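Local coordinates for aldehyde dehydrogenase (Trypanosoma brucei, PDB 5MYP), which probably oxidises aldehydes to carboxylic acids with NAD+ as the cofactor, at residues 386-399 with 411-425. Sequence-based numbering, arbitrary orientation.
Sequences INSREKPLALYVFS and RTSSGAVVVNDVVVH
Strands 395-398 and 417-419 run side by side in parallel, their axes 4.9 Å apart at closest approach and 18° from parallel. Leu395, Tyr396 and Val397 pair with Val417, Val418 and Val419. Leu395 N and Val397 N donate to Ala416 O and Val418 O, while Leu395 O and Val397 O accept from Val418 N and Asn420 N. Before the strands, Gly415 N donates to Pro392 O (2.8 Å).

Ser414 OG also donates to Ala416 O, so this carbonyl is gripped from opposite faces by Ser414 OG and Leu395 N. The side-chain amide of Asn420 extends the pairing past the strand ends: its OD1 accepts from Ser399 N (2.9 Å) and its ND2 donates to Ser399 O (3.2 Å). Asn387 ND2 donates a hydrogen bond to Arg411 O (3.0 Å).

Tyr396 CG stands anti to the carbonyl carbon (chi1 -56°), and the ring lies against the loop 421-423. Val422 CG1 makes a CH-pi contact over one face of the Tyr396 ring, 3.8 Å from its centroid. Val418 CB meets the ring edge in plane, 3.8 Å from Tyr396 CD1. Tyr396 OH accepts a weak hydrogen bond from Val423 N and is also hydrogen-bonded to Ile260 O. Water 3 joins Leu393 O to His425 NE2. Leu393 itself packs against Cys259 and lies close to Glu223, both predicted active-site residues, so this end of the contact borders the probable catalytic centre.

Helix 402-411 connects the strands in a beta-alpha-beta unit and covers Val397 and Val419. Strand 229-232 flanks 395-398 on its other edge, and helix 240-252 packs on Phe398. Beyond 417-419, a parallel strand of the second subunit continues the sheet across the dimer interface.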
loop_
_atom_site.group_PDB
_atom_site.type_symbol
_atom_site.label_atom_id
_atom_site.label_comp_id
_atom_site.label_asym_id
_atom_site.label_seq_id
_atom_site.Cartn_x
_atom_site.Cartn_y
_atom_site.Cartn_z
ATOM N N ILE A 386 17.563 8.022 -18.588
ATOM C CA ILE A 386 16.886 7.755 -17.310
ATOM C C ILE A 386 15.562 6.990 -17.487
ATOM O O ILE A 386 15.320 6.005 -16.782
ATOM C CB ILE A 386 16.674 9.060 -16.498
ATOM C CG1 ILE A 386 18.036 9.682 -16.150
ATOM C CG2 ILE A 386 15.863 8.794 -15.227
ATOM C CD1 ILE A 386 17.965 11.062 -15.524
ATOM N N ASN A 387 14.718 7.435 -18.419
ATOM C CA ASN A 387 13.377 6.844 -18.599
ATOM C C ASN A 387 13.365 5.491 -19.323
ATOM O O ASN A 387 12.347 4.806 -19.301
ATOM C CB ASN A 387 12.419 7.826 -19.290
ATOM C CG ASN A 387 12.219 9.108 -18.496
ATOM O OD1 ASN A 387 12.607 9.204 -17.333
ATOM N ND2 ASN A 387 11.604 10.097 -19.122
ATOM N N SER A 388 14.478 5.102 -19.947
ATOM C CA SER A 388 14.615 3.746 -20.502
ATOM C C SER A 388 15.015 2.702 -19.452
ATOM O O SER A 388 15.048 1.512 -19.754
ATOM C CB SER A 388 15.633 3.730 -21.643
ATOM O OG SER A 388 16.941 4.021 -21.170
ATOM N N ARG A 389 15.335 3.146 -18.236
ATOM C CA ARG A 389 15.752 2.255 -17.154
ATOM C C ARG A 389 14.694 2.230 -16.059
ATOM O O ARG A 389 13.769 3.040 -16.063
ATOM C CB ARG A 389 17.109 2.709 -16.614
ATOM C CG ARG A 389 18.224 2.487 -17.626
ATOM C CD ARG A 389 19.561 3.074 -17.197
ATOM N NE ARG A 389 20.627 2.601 -18.082
ATOM C CZ ARG A 389 20.887 3.069 -19.308
ATOM N NH1 ARG A 389 20.179 4.068 -19.849
ATOM N NH2 ARG A 389 21.883 2.527 -20.008
ATOM N N GLU A 390 14.836 1.296 -15.123
ATOM C CA GLU A 390 13.848 1.118 -14.055
ATOM C C GLU A 390 13.845 2.333 -13.129
ATOM O O GLU A 390 14.847 3.041 -13.017
ATOM C CB GLU A 390 14.117 -0.162 -13.258
ATOM C CG GLU A 390 14.006 -1.458 -14.061
ATOM C CD GLU A 390 12.598 -1.773 -14.554
ATOM O OE1 GLU A 390 11.610 -1.176 -14.071
ATOM O OE2 GLU A 390 12.476 -2.655 -15.427
ATOM N N LYS A 391 12.702 2.575 -12.490
ATOM C CA LYS A 391 12.530 3.734 -11.620
ATOM C C LYS A 391 13.441 3.550 -10.404
ATOM O O LYS A 391 13.280 2.577 -9.670
ATOM C CB LYS A 391 11.072 3.872 -11.179
ATOM C CG LYS A 391 10.100 4.150 -12.313
ATOM C CD LYS A 391 8.669 4.205 -11.814
ATOM C CE LYS A 391 7.687 4.492 -12.939
ATOM N NZ LYS A 391 6.286 4.449 -12.436
ATOM N N PRO A 392 14.427 4.448 -10.218
ATOM C CA PRO A 392 15.385 4.272 -9.133
ATOM C C PRO A 392 14.863 4.820 -7.816
ATOM O O PRO A 392 13.922 5.615 -7.800
ATOM C CB PRO A 392 16.582 5.093 -9.606
ATOM C CG PRO A 392 15.963 6.219 -10.359
ATOM C CD PRO A 392 14.697 5.686 -10.971
ATOM N N LEU A 393 15.493 4.406 -6.722
ATOM C CA LEU A 393 15.109 4.861 -5.389
ATOM C C LEU A 393 15.381 6.356 -5.189
ATOM O O LEU A 393 14.635 7.034 -4.486
ATOM C CB LEU A 393 15.842 4.045 -4.322
ATOM C CG LEU A 393 15.404 4.210 -2.866
ATOM C CD1 LEU A 393 13.911 3.956 -2.698
ATOM C CD2 LEU A 393 16.203 3.274 -1.974
ATOM N N ALA A 394 16.447 6.863 -5.803
ATOM C CA ALA A 394 16.788 8.282 -5.727
ATOM C C ALA A 394 17.164 8.821 -7.101
ATOM O O ALA A 394 17.594 8.075 -7.976
ATOM C CB ALA A 394 17.928 8.494 -4.741
ATOM N N LEU A 395 16.964 10.120 -7.285
ATOM C CA LEU A 395 17.427 10.840 -8.464
ATOM C C LEU A 395 18.029 12.147 -7.976
ATOM O O LEU A 395 17.423 12.847 -7.164
ATOM C CB LEU A 395 16.269 11.098 -9.431
ATOM C CG LEU A 395 16.577 11.869 -10.725
ATOM C CD1 LEU A 395 15.715 11.375 -11.878
ATOM C CD2 LEU A 395 16.408 13.372 -10.555
ATOM N N TYR A 396 19.212 12.477 -8.480
ATOM C CA TYR A 396 19.962 13.635 -8.016
ATOM C C TYR A 396 20.201 14.600 -9.170
ATOM O O TYR A 396 20.566 14.174 -10.265
ATOM C CB TYR A 396 21.288 13.173 -7.412
ATOM C CG TYR A 396 21.125 12.167 -6.292
ATOM C CD1 TYR A 396 20.340 12.465 -5.184
ATOM C CD2 TYR A 396 21.760 10.922 -6.333
ATOM C CE1 TYR A 396 20.178 11.555 -4.151
ATOM C CE2 TYR A 396 21.611 10.007 -5.301
ATOM C CZ TYR A 396 20.818 10.331 -4.210
ATOM O OH TYR A 396 20.671 9.447 -3.166
ATOM N N VAL A 397 19.981 15.892 -8.925
ATOM C CA VAL A 397 20.175 16.935 -9.936
ATOM C C VAL A 397 21.025 18.052 -9.343
ATOM O O VAL A 397 20.641 18.654 -8.344
ATOM C CB VAL A 397 18.831 17.535 -10.418
ATOM C CG1 VAL A 397 19.062 18.565 -11.526
ATOM C CG2 VAL A 397 17.894 16.430 -10.887
ATOM N N PHE A 398 22.179 18.313 -9.950
ATOM C CA PHE A 398 23.016 19.449 -9.576
ATOM C C PHE A 398 22.812 20.554 -10.604
ATOM O O PHE A 398 23.129 20.375 -11.782
ATOM C CB PHE A 398 24.487 19.043 -9.478
ATOM C CG PHE A 398 24.801 18.222 -8.261
ATOM C CD1 PHE A 398 24.589 16.849 -8.262
ATOM C CD2 PHE A 398 25.305 18.818 -7.110
ATOM C CE1 PHE A 398 24.874 16.084 -7.138
ATOM C CE2 PHE A 398 25.591 18.062 -5.983
ATOM C CZ PHE A 398 25.376 16.690 -5.997
ATOM N N SER A 399 22.253 21.679 -10.155
ATOM C CA SER A 399 21.917 22.803 -11.029
ATOM C C SER A 399 21.566 24.053 -10.212
ATOM O O SER A 399 21.053 23.950 -9.093
ATOM C CB SER A 399 20.744 22.433 -11.949
ATOM O OG SER A 399 20.293 23.544 -12.709
ATOM N N ARG A 411 9.577 15.236 -15.618
ATOM C CA ARG A 411 9.679 14.240 -16.699
ATOM C C ARG A 411 10.357 12.919 -16.295
ATOM O O ARG A 411 10.581 12.058 -17.153
ATOM C CB ARG A 411 10.422 14.860 -17.891
ATOM C CG ARG A 411 9.723 16.052 -18.524
ATOM C CD ARG A 411 8.541 15.628 -19.373
ATOM N NE ARG A 411 7.768 16.774 -19.860
ATOM C CZ ARG A 411 6.713 16.694 -20.675
ATOM N NH1 ARG A 411 6.278 15.516 -21.122
ATOM N NH2 ARG A 411 6.083 17.805 -21.051
ATOM N N THR A 412 10.673 12.755 -15.009
ATOM C CA THR A 412 11.245 11.510 -14.481
ATOM C C THR A 412 10.439 10.996 -13.293
ATOM O O THR A 412 9.690 11.750 -12.665
ATOM C CB THR A 412 12.698 11.710 -14.015
ATOM O OG1 THR A 412 12.751 12.728 -13.005
ATOM C CG2 THR A 412 13.595 12.096 -15.184
ATOM N N SER A 413 10.613 9.711 -12.990
ATOM C CA SER A 413 10.024 9.091 -11.806
ATOM C C SER A 413 11.105 8.390 -10.985
ATOM O O SER A 413 11.946 7.674 -11.528
ATOM C CB SER A 413 8.931 8.105 -12.199
ATOM O OG SER A 413 8.366 7.512 -11.046
ATOM N N SER A 414 11.073 8.614 -9.675
ATOM C CA SER A 414 12.045 8.036 -8.755
ATOM C C SER A 414 11.450 8.024 -7.359
ATOM O O SER A 414 10.457 8.698 -7.113
ATOM C CB SER A 414 13.336 8.849 -8.759
ATOM O OG SER A 414 13.080 10.207 -8.433
ATOM N N GLY A 415 12.054 7.260 -6.455
ATOM C CA GLY A 415 11.615 7.218 -5.060
ATOM C C GLY A 415 11.745 8.563 -4.355
ATOM O O GLY A 415 10.970 8.866 -3.457
ATOM N N ALA A 416 12.736 9.354 -4.759
ATOM C CA ALA A 416 12.906 10.720 -4.274
ATOM C C ALA A 416 13.767 11.524 -5.242
ATOM O O ALA A 416 14.429 10.956 -6.112
ATOM C CB ALA A 416 13.549 10.714 -2.894
ATOM N N VAL A 417 13.735 12.845 -5.081
ATOM C CA VAL A 417 14.638 13.759 -5.778
ATOM C C VAL A 417 15.349 14.621 -4.740
ATOM O O VAL A 417 14.700 15.168 -3.843
ATOM C CB VAL A 417 13.888 14.677 -6.768
ATOM C CG1 VAL A 417 14.842 15.667 -7.442
ATOM C CG2 VAL A 417 13.153 13.845 -7.803
ATOM N N VAL A 418 16.674 14.721 -4.855
ATOM C CA VAL A 418 17.446 15.707 -4.106
ATOM C C VAL A 418 18.129 16.627 -5.111
ATOM O O VAL A 418 18.743 16.149 -6.070
ATOM C CB VAL A 418 18.503 15.076 -3.171
ATOM C CG1 VAL A 418 19.109 16.139 -2.255
ATOM C CG2 VAL A 418 17.894 13.956 -2.343
ATOM N N VAL A 419 18.008 17.939 -4.901
ATOM C CA VAL A 419 18.690 18.926 -5.737
ATOM C C VAL A 419 19.945 19.411 -5.007
ATOM O O VAL A 419 19.874 19.842 -3.848
ATOM C CB VAL A 419 17.773 20.114 -6.113
ATOM C CG1 VAL A 419 18.521 21.143 -6.960
ATOM C CG2 VAL A 419 16.532 19.614 -6.844
ATOM N N ASN A 420 21.084 19.306 -5.695
ATOM C CA ASN A 420 22.403 19.754 -5.213
ATOM C C ASN A 420 22.988 18.961 -4.043
ATOM O O ASN A 420 23.846 19.460 -3.321
ATOM C CB ASN A 420 22.414 21.269 -4.921
ATOM C CG ASN A 420 22.112 22.100 -6.150
ATOM O OD1 ASN A 420 22.497 21.744 -7.261
ATOM N ND2 ASN A 420 21.434 23.221 -5.959
ATOM N N ASP A 421 22.557 17.713 -3.875
ATOM C CA ASP A 421 23.188 16.805 -2.916
ATOM C C ASP A 421 22.788 15.365 -3.226
ATOM O O ASP A 421 21.975 15.121 -4.119
ATOM C CB ASP A 421 22.799 17.175 -1.468
ATOM C CG ASP A 421 23.951 17.004 -0.480
ATOM O OD1 ASP A 421 24.755 16.055 -0.629
ATOM O OD2 ASP A 421 24.056 17.819 0.460
ATOM N N VAL A 422 23.381 14.426 -2.494
ATOM C CA VAL A 422 23.061 13.000 -2.608
ATOM C C VAL A 422 22.886 12.395 -1.212
ATOM O O VAL A 422 23.457 12.904 -0.246
ATOM C CB VAL A 422 24.148 12.226 -3.398
ATOM C CG1 VAL A 422 24.355 12.840 -4.781
ATOM C CG2 VAL A 422 25.475 12.177 -2.642
ATOM N N VAL A 423 22.052 11.359 -1.102
ATOM C CA VAL A 423 21.951 10.486 0.091
ATOM C C VAL A 423 21.281 11.118 1.331
ATOM O O VAL A 423 20.502 10.447 2.010
ATOM C CB VAL A 423 23.324 9.846 0.457
ATOM C CG1 VAL A 423 23.216 8.933 1.673
ATOM C CG2 VAL A 423 23.876 9.068 -0.732
ATOM N N VAL A 424 21.560 12.393 1.602
ATOM C CA VAL A 424 21.168 13.050 2.871
ATOM C C VAL A 424 19.660 13.103 3.165
ATOM O O VAL A 424 19.260 13.218 4.332
ATOM C CB VAL A 424 21.754 14.483 2.997
ATOM C CG1 VAL A 424 23.276 14.432 3.071
ATOM C CG2 VAL A 424 21.278 15.406 1.871
ATOM N N HIS A 425 18.837 13.033 2.118
ATOM C CA HIS A 425 17.372 12.977 2.272
ATOM C C HIS A 425 16.869 11.794 3.103
ATOM O O HIS A 425 15.804 11.889 3.706
ATOM C CB HIS A 425 16.674 12.977 0.901
ATOM C CG HIS A 425 16.851 11.708 0.122
ATOM N ND1 HIS A 425 18.072 11.299 -0.368
ATOM C CD2 HIS A 425 15.957 10.767 -0.264
ATOM C CE1 HIS A 425 17.924 10.156 -1.014
ATOM N NE2 HIS A 425 16.651 9.809 -0.960
HETATM O O HOH W 1 11.902 7.983 -15.074
HETATM O O HOH W 2 5.560 6.733 -10.834
HETATM O O HOH W 3 15.123 7.662 -1.790
#